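Local coordinates for D-glycero-D-manno-heptose 1-phosphate kinase (Bacteroides thetaiotaomicron, PDB 3K85), which is a GHMP-family kinase that probably transfers a phosphate group from ATP to a heptose phosphate, at residues A[192-204]-A[319-331]. Numbering follows the deposited sequence.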
ATOM      1  N   VAL A 192       0.603   2.857  12.888  1.00 21.71           N
ATOM      2  CA  VAL A 192       1.169   4.187  12.750  1.00 23.24           C
ATOM      3  C   VAL A 192       1.188   4.880  14.102  1.00 24.72           C
ATOM      4  O   VAL A 192       2.202   5.473  14.478  1.00 23.67           O
ATOM      5  CB  VAL A 192       0.361   5.031  11.762  1.00 22.98           C
ATOM      6  CG1 VAL A 192       0.964   6.430  11.651  1.00 21.57           C
ATOM      7  CG2 VAL A 192       0.349   4.344  10.409  1.00 22.61           C
ATOM      8  N   ASP A 193       0.067   4.819  14.823  1.00 25.20           N
ATOM      9  CA  ASP A 193      -0.008   5.418  16.155  1.00 27.90           C
ATOM     10  C   ASP A 193       0.976   4.726  17.110  1.00 27.88           C
ATOM     11  O   ASP A 193       1.645   5.382  17.911  1.00 28.95           O
ATOM     12  CB  ASP A 193      -1.427   5.308  16.736  1.00 28.84           C
ATOM     13  CG  ASP A 193      -2.371   6.339  16.162  1.00 30.17           C
ATOM     14  OD1 ASP A 193      -1.971   7.513  16.025  1.00 32.85           O
ATOM     15  OD2 ASP A 193      -3.523   5.980  15.862  1.00 32.59           O
ATOM     16  N   GLU A 194       1.062   3.404  17.026  1.00 28.02           N
ATOM     17  CA  GLU A 194       1.981   2.674  17.892  1.00 29.76           C
ATOM     18  C   GLU A 194       3.411   3.083  17.593  1.00 31.04           C
ATOM     19  O   GLU A 194       4.198   3.290  18.514  1.00 30.66           O
ATOM     20  CB  GLU A 194       1.852   1.165  17.690  1.00 30.26           C
ATOM     21  CG  GLU A 194       2.742   0.347  18.623  1.00 29.90           C
ATOM     22  CD  GLU A 194       2.343   0.474  20.091  1.00 31.89           C
ATOM     23  OE1 GLU A 194       1.456   1.298  20.410  1.00 32.12           O
ATOM     24  OE2 GLU A 194       2.923  -0.251  20.931  1.00 31.03           O
ATOM     25  N   LEU A 195       3.747   3.187  16.306  1.00 29.98           N
ATOM     26  CA  LEU A 195       5.094   3.565  15.909  1.00 29.26           C
ATOM     27  C   LEU A 195       5.397   5.002  16.329  1.00 30.78           C
ATOM     28  O   LEU A 195       6.497   5.291  16.804  1.00 30.68           O
ATOM     29  CB  LEU A 195       5.279   3.416  14.391  1.00 29.53           C
ATOM     30  CG  LEU A 195       6.737   3.446  13.906  1.00 30.99           C
ATOM     31  CD1 LEU A 195       7.440   2.141  14.286  1.00 28.26           C
ATOM     32  CD2 LEU A 195       6.782   3.642  12.406  1.00 31.91           C
ATOM     33  N   GLU A 196       4.430   5.901  16.156  1.00 30.13           N
ATOM     34  CA  GLU A 196       4.642   7.295  16.533  1.00 32.48           C
ATOM     35  C   GLU A 196       4.891   7.463  18.032  1.00 33.08           C
ATOM     36  O   GLU A 196       5.725   8.273  18.433  1.00 34.45           O
ATOM     37  CB  GLU A 196       3.458   8.170  16.105  1.00 32.84           C
ATOM     38  CG  GLU A 196       3.256   8.228  14.597  1.00 36.68           C
ATOM     39  CD  GLU A 196       2.092   9.114  14.182  1.00 37.34           C
ATOM     40  OE1 GLU A 196       1.005   9.011  14.798  1.00 39.89           O
ATOM     41  OE2 GLU A 196       2.258   9.903  13.232  1.00 35.90           O
ATOM     42  N   SER A 197       4.188   6.707  18.870  1.00 32.95           N
ATOM     43  CA  SER A 197       4.404   6.836  20.314  1.00 34.58           C
ATOM     44  C   SER A 197       5.667   6.090  20.772  1.00 33.51           C
ATOM     45  O   SER A 197       6.088   6.211  21.923  1.00 32.69           O
ATOM     46  CB  SER A 197       3.180   6.335  21.088  1.00 34.30           C
ATOM     47  OG  SER A 197       2.909   4.983  20.798  1.00 37.13           O
ATOM     48  N   SER A 198       6.266   5.337  19.850  1.00 32.76           N
ATOM     49  CA  SER A 198       7.478   4.573  20.110  1.00 31.94           C
ATOM     50  C   SER A 198       8.713   5.258  19.521  1.00 32.67           C
ATOM     51  O   SER A 198       9.803   4.690  19.543  1.00 32.44           O
ATOM     52  CB  SER A 198       7.370   3.173  19.497  1.00 31.84           C
ATOM     53  OG  SER A 198       6.334   2.410  20.081  1.00 33.72           O
HETATM   54  N   MSE A 199       8.564   6.468  18.996  1.00 34.89           N
HETATM   55  CA  MSE A 199       9.720   7.136  18.398  1.00 39.13           C
HETATM   56  C   MSE A 199      10.038   8.553  18.830  1.00 38.51           C
HETATM   57  O   MSE A 199       9.154   9.369  19.088  1.00 36.33           O
HETATM   58  CB  MSE A 199       9.611   7.117  16.877  1.00 43.94           C
HETATM   59  CG  MSE A 199       9.945   5.787  16.255  1.00 52.98           C
HETATM   60 SE   MSE A 199       9.549   5.765  14.364  1.00 68.11          SE
HETATM   61  CE  MSE A 199      10.467   7.397  13.838  1.00 61.28           C
ATOM     62  N   VAL A 200      11.332   8.835  18.879  1.00 40.45           N
ATOM     63  CA  VAL A 200      11.820  10.147  19.255  1.00 41.81           C
ATOM     64  C   VAL A 200      12.787  10.654  18.176  1.00 43.72           C
ATOM     65  O   VAL A 200      13.720   9.952  17.782  1.00 43.49           O
ATOM     66  CB  VAL A 200      12.553  10.092  20.615  1.00 41.77           C
ATOM     67  CG1 VAL A 200      12.831  11.504  21.118  1.00 41.69           C
ATOM     68  CG2 VAL A 200      11.719   9.324  21.620  1.00 41.95           C
ATOM     69  N   LEU A 201      12.533  11.864  17.690  1.00 46.04           N
ATOM     70  CA  LEU A 201      13.368  12.507  16.681  1.00 48.90           C
ATOM     71  C   LEU A 201      14.235  13.533  17.394  1.00 52.54           C
ATOM     72  O   LEU A 201      13.720  14.515  17.929  1.00 53.81           O
ATOM     73  CB  LEU A 201      12.498  13.219  15.652  1.00 47.94           C
ATOM     74  CG  LEU A 201      12.243  12.521  14.321  1.00 49.08           C
ATOM     75  CD1 LEU A 201      12.843  13.369  13.210  1.00 50.57           C
ATOM     76  CD2 LEU A 201      12.842  11.120  14.325  1.00 47.72           C
ATOM     77  N   TYR A 202      15.546  13.322  17.394  1.00 55.71           N
ATOM     78  CA  TYR A 202      16.442  14.248  18.078  1.00 59.59           C
ATOM     79  C   TYR A 202      17.621  14.761  17.250  1.00 60.95           C
ATOM     80  O   TYR A 202      18.445  13.986  16.762  1.00 60.11           O
ATOM     81  CB  TYR A 202      16.966  13.594  19.361  1.00 60.47           C
ATOM     82  CG  TYR A 202      17.927  14.458  20.139  1.00 62.47           C
ATOM     83  CD1 TYR A 202      17.533  15.704  20.630  1.00 62.78           C
ATOM     84  CD2 TYR A 202      19.239  14.039  20.373  1.00 64.17           C
ATOM     85  CE1 TYR A 202      18.425  16.516  21.334  1.00 63.66           C
ATOM     86  CE2 TYR A 202      20.141  14.842  21.077  1.00 64.08           C
ATOM     87  CZ  TYR A 202      19.727  16.080  21.552  1.00 64.44           C
ATOM     88  OH  TYR A 202      20.618  16.882  22.231  1.00 63.50           O
ATOM     89  N   PHE A 203      17.693  16.081  17.102  1.00 63.50           N
ATOM     90  CA  PHE A 203      18.775  16.713  16.359  1.00 67.06           C
ATOM     91  C   PHE A 203      19.822  17.193  17.360  1.00 68.63           C
ATOM     92  O   PHE A 203      19.541  17.293  18.554  1.00 69.68           O
ATOM     93  CB  PHE A 203      18.260  17.911  15.563  1.00 67.91           C
ATOM     94  CG  PHE A 203      17.253  17.558  14.506  1.00 69.32           C
ATOM     95  CD1 PHE A 203      15.975  17.131  14.851  1.00 70.05           C
ATOM     96  CD2 PHE A 203      17.570  17.698  13.159  1.00 70.15           C
ATOM     97  CE1 PHE A 203      15.023  16.855  13.871  1.00 69.97           C
ATOM     98  CE2 PHE A 203      16.625  17.425  12.170  1.00 70.18           C
ATOM     99  CZ  PHE A 203      15.349  17.004  12.530  1.00 70.41           C
ATOM    100  N   THR A 204      21.024  17.498  16.881  1.00 70.24           N
ATOM    101  CA  THR A 204      22.082  17.966  17.771  1.00 71.70           C
ATOM    102  C   THR A 204      22.318  19.466  17.620  1.00 72.20           C
ATOM    103  O   THR A 204      21.504  20.177  17.027  1.00 72.89           O
ATOM    104  CB  THR A 204      23.405  17.235  17.501  1.00 72.10           C
ATOM    105  OG1 THR A 204      23.167  15.825  17.417  1.00 72.86           O
ATOM    106  CG2 THR A 204      24.383  17.500  18.630  1.00 73.23           C
ATOM    107  N   LEU A 319      16.874  13.786  26.873  1.00 54.18           N
ATOM    108  CA  LEU A 319      17.533  14.340  25.695  1.00 56.21           C
ATOM    109  C   LEU A 319      17.391  15.860  25.585  1.00 59.01           C
ATOM    110  O   LEU A 319      18.361  16.549  25.257  1.00 58.60           O
ATOM    111  CB  LEU A 319      17.007  13.679  24.412  1.00 53.78           C
ATOM    112  CG  LEU A 319      17.352  12.203  24.161  1.00 53.48           C
ATOM    113  CD1 LEU A 319      16.726  11.742  22.852  1.00 50.91           C
ATOM    114  CD2 LEU A 319      18.862  12.015  24.115  1.00 52.21           C
ATOM    115  N   ASN A 320      16.196  16.387  25.853  1.00 61.78           N
ATOM    116  CA  ASN A 320      15.985  17.832  25.769  1.00 65.55           C
ATOM    117  C   ASN A 320      16.860  18.558  26.784  1.00 66.93           C
ATOM    118  O   ASN A 320      17.098  19.763  26.667  1.00 67.14           O
ATOM    119  CB  ASN A 320      14.514  18.195  26.000  1.00 67.40           C
ATOM    120  CG  ASN A 320      13.651  17.956  24.771  1.00 69.14           C
ATOM    121  OD1 ASN A 320      13.410  16.818  24.381  1.00 72.08           O
ATOM    122  ND2 ASN A 320      13.188  19.034  24.152  1.00 69.80           N
ATOM    123  N   ASN A 321      17.333  17.818  27.785  1.00 68.27           N
ATOM    124  CA  ASN A 321      18.205  18.389  28.800  1.00 70.40           C
ATOM    125  C   ASN A 321      19.628  18.432  28.268  1.00 71.43           C
ATOM    126  O   ASN A 321      20.553  18.832  28.974  1.00 72.39           O
ATOM    127  CB  ASN A 321      18.162  17.573  30.097  1.00 70.97           C
ATOM    128  CG  ASN A 321      17.100  18.072  31.064  1.00 71.23           C
ATOM    129  OD1 ASN A 321      16.937  19.280  31.256  1.00 70.63           O
ATOM    130  ND2 ASN A 321      16.383  17.142  31.690  1.00 71.70           N
ATOM    131  N   LEU A 322      19.795  18.004  27.022  1.00 72.16           N
ATOM    132  CA  LEU A 322      21.097  18.022  26.377  1.00 72.66           C
ATOM    133  C   LEU A 322      21.228  19.331  25.615  1.00 73.24           C
ATOM    134  O   LEU A 322      20.360  20.205  25.711  1.00 72.64           O
ATOM    135  CB  LEU A 322      21.252  16.834  25.425  1.00 73.54           C
ATOM    136  CG  LEU A 322      21.883  15.559  25.998  1.00 73.90           C
ATOM    137  CD1 LEU A 322      21.192  15.160  27.294  1.00 73.93           C
ATOM    138  CD2 LEU A 322      21.788  14.442  24.964  1.00 74.05           C
ATOM    139  N   ASN A 323      22.307  19.463  24.852  1.00 73.79           N
ATOM    140  CA  ASN A 323      22.558  20.682  24.102  1.00 74.50           C
ATOM    141  C   ASN A 323      21.699  20.819  22.849  1.00 73.87           C
ATOM    142  O   ASN A 323      21.709  21.861  22.192  1.00 73.84           O
ATOM    143  CB  ASN A 323      24.042  20.762  23.744  1.00 76.61           C
ATOM    144  CG  ASN A 323      24.425  22.107  23.170  1.00 78.92           C
ATOM    145  OD1 ASN A 323      24.020  23.153  23.685  1.00 80.40           O
ATOM    146  ND2 ASN A 323      25.220  22.092  22.105  1.00 80.49           N
ATOM    147  N   GLY A 324      20.949  19.769  22.527  1.00 73.38           N
ATOM    148  CA  GLY A 324      20.084  19.805  21.360  1.00 72.36           C
ATOM    149  C   GLY A 324      18.616  19.722  21.744  1.00 71.64           C
ATOM    150  O   GLY A 324      18.274  19.764  22.926  1.00 71.70           O
ATOM    151  N   PHE A 325      17.744  19.603  20.747  1.00 71.17           N
ATOM    152  CA  PHE A 325      16.308  19.514  21.005  1.00 70.27           C
ATOM    153  C   PHE A 325      15.639  18.331  20.316  1.00 68.95           C
ATOM    154  O   PHE A 325      16.128  17.822  19.304  1.00 68.98           O
ATOM    155  CB  PHE A 325      15.595  20.803  20.573  1.00 71.55           C
ATOM    156  CG  PHE A 325      15.706  21.112  19.095  1.00 72.99           C
ATOM    157  CD1 PHE A 325      14.857  22.053  18.514  1.00 73.65           C
ATOM    158  CD2 PHE A 325      16.666  20.495  18.292  1.00 73.89           C
ATOM    159  CE1 PHE A 325      14.963  22.375  17.160  1.00 73.74           C
ATOM    160  CE2 PHE A 325      16.780  20.809  16.937  1.00 73.52           C
ATOM    161  CZ  PHE A 325      15.927  21.751  16.372  1.00 74.33           C
ATOM    162  N   VAL A 326      14.520  17.893  20.882  1.00 66.48           N
ATOM    163  CA  VAL A 326      13.764  16.795  20.306  1.00 63.56           C
ATOM    164  C   VAL A 326      12.700  17.410  19.405  1.00 62.78           C
ATOM    165  O   VAL A 326      11.966  18.311  19.814  1.00 62.03           O
ATOM    166  CB  VAL A 326      13.105  15.929  21.404  1.00 63.16           C
ATOM    167  CG1 VAL A 326      11.971  15.094  20.817  1.00 61.45           C
ATOM    168  CG2 VAL A 326      14.149  15.017  22.025  1.00 60.49           C
HETATM  169  N   MSE A 327      12.639  16.930  18.170  1.00 61.64           N
HETATM  170  CA  MSE A 327      11.680  17.437  17.201  1.00 61.05           C
HETATM  171  C   MSE A 327      10.431  16.563  17.136  1.00 56.64           C
HETATM  172  O   MSE A 327      10.478  15.420  16.682  1.00 56.77           O
HETATM  173  CB  MSE A 327      12.339  17.526  15.817  1.00 67.28           C
HETATM  174  CG  MSE A 327      11.436  18.061  14.712  1.00 75.45           C
HETATM  175 SE   MSE A 327      10.674  19.815  15.090  1.00 88.64          SE
HETATM  176  CE  MSE A 327      11.890  20.926  14.068  1.00 84.20           C
ATOM    177  N   PRO A 328       9.292  17.091  17.608  1.00 52.38           N
ATOM    178  CA  PRO A 328       8.036  16.342  17.588  1.00 48.02           C
ATOM    179  C   PRO A 328       7.537  16.195  16.152  1.00 44.37           C
ATOM    180  O   PRO A 328       7.627  17.126  15.347  1.00 42.28           O
ATOM    181  CB  PRO A 328       7.119  17.202  18.448  1.00 48.52           C
ATOM    182  CG  PRO A 328       7.599  18.580  18.147  1.00 50.81           C
ATOM    183  CD  PRO A 328       9.097  18.419  18.216  1.00 51.30           C
ATOM    184  N   PHE A 329       7.000  15.023  15.834  1.00 39.17           N
ATOM    185  CA  PHE A 329       6.532  14.782  14.483  1.00 34.27           C
ATOM    186  C   PHE A 329       5.390  13.780  14.458  1.00 32.84           C
ATOM    187  O   PHE A 329       5.081  13.128  15.450  1.00 30.03           O
ATOM    188  CB  PHE A 329       7.679  14.214  13.641  1.00 30.75           C
ATOM    189  CG  PHE A 329       7.953  12.766  13.917  1.00 29.19           C
ATOM    190  CD1 PHE A 329       7.378  11.776  13.127  1.00 28.49           C
ATOM    191  CD2 PHE A 329       8.687  12.385  15.037  1.00 29.35           C
ATOM    192  CE1 PHE A 329       7.523  10.429  13.454  1.00 29.42           C
ATOM    193  CE2 PHE A 329       8.839  11.031  15.379  1.00 28.93           C
ATOM    194  CZ  PHE A 329       8.255  10.055  14.588  1.00 29.34           C
ATOM    195  N   GLN A 330       4.794  13.658  13.282  1.00 31.95           N
ATOM    196  CA  GLN A 330       3.726  12.716  13.033  1.00 31.70           C
ATOM    197  C   GLN A 330       3.903  12.268  11.581  1.00 28.74           C
ATOM    198  O   GLN A 330       4.355  13.044  10.733  1.00 27.34           O
ATOM    199  CB  GLN A 330       2.361  13.381  13.225  1.00 35.02           C
ATOM    200  CG  GLN A 330       2.069  13.782  14.664  1.00 41.31           C
ATOM    201  CD  GLN A 330       2.094  12.590  15.605  1.00 44.84           C
ATOM    202  OE1 GLN A 330       1.346  11.628  15.423  1.00 47.66           O
ATOM    203  NE2 GLN A 330       2.958  12.644  16.617  1.00 46.93           N
ATOM    204  N   PHE A 331       3.578  11.013  11.308  1.00 25.67           N
ATOM    205  CA  PHE A 331       3.677  10.485   9.958  1.00 25.33           C
ATOM    206  C   PHE A 331       2.532  11.076   9.158  1.00 23.97           C
ATOM    207  O   PHE A 331       1.435  11.250   9.685  1.00 23.95           O
ATOM    208  CB  PHE A 331       3.559   8.967   9.984  1.00 22.50           C
ATOM    209  CG  PHE A 331       4.773   8.281  10.520  1.00 21.08           C
ATOM    210  CD1 PHE A 331       5.967   8.297   9.803  1.00 21.63           C
ATOM    211  CD2 PHE A 331       4.726   7.619  11.736  1.00 19.42           C
ATOM    212  CE1 PHE A 331       7.097   7.658  10.289  1.00 19.17           C
ATOM    213  CE2 PHE A 331       5.848   6.977  12.237  1.00 21.88           C
ATOM    214  CZ  PHE A 331       7.037   6.994  11.514  1.00 21.66           C
TER
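A single antiparallel beta bridge, with Tyr202 and Val326 as its non-hydrogen-bonded pair, lays the chain that follows helix 309-320 along strand 199-202. Met327 N donates to Leu201 O at 2.7 Å, and Phe203 N gives a second hydrogen bond to Phe325 O, an atom whose place is less certain. Tyr202 swings its ring toward the turn at 322-324, CG lying anti to the backbone N (chi1 179°). There Leu319 CB sits 4.3 Å above the ring centre on one face, and Gly324 N makes a weak hydrogen bond to Tyr202 OH, which can come this close because Gly324 has no CB. Strand 199-202 is an outer strand of a three-stranded antiparallel sheet in this GHMP kinase, pairing on its other edge with strand 303-306. Farther along, Leu201 CG packs 3.6 Å from Phe329 CD2, while the bend at chi3 of Met199 brings CE to 3.5 Å from Phe329 CZ. The selenium of Met199, a selenomethionine, meets the edge of the Phe331 ring in a Met-aromatic contact. At the helix 189-197 end, the extended Glu196 slides alongside this ring, CG 3.3 Å from Phe331 CD2 and the carboxylate and ring planes 13° apart, and OE2 accepts a hydrogen bond from Phe331 N at 2.6 Å. Were Glu196 an alanine, the Phe331 N-H would probably lose its acceptor and a gap would open beside the ring.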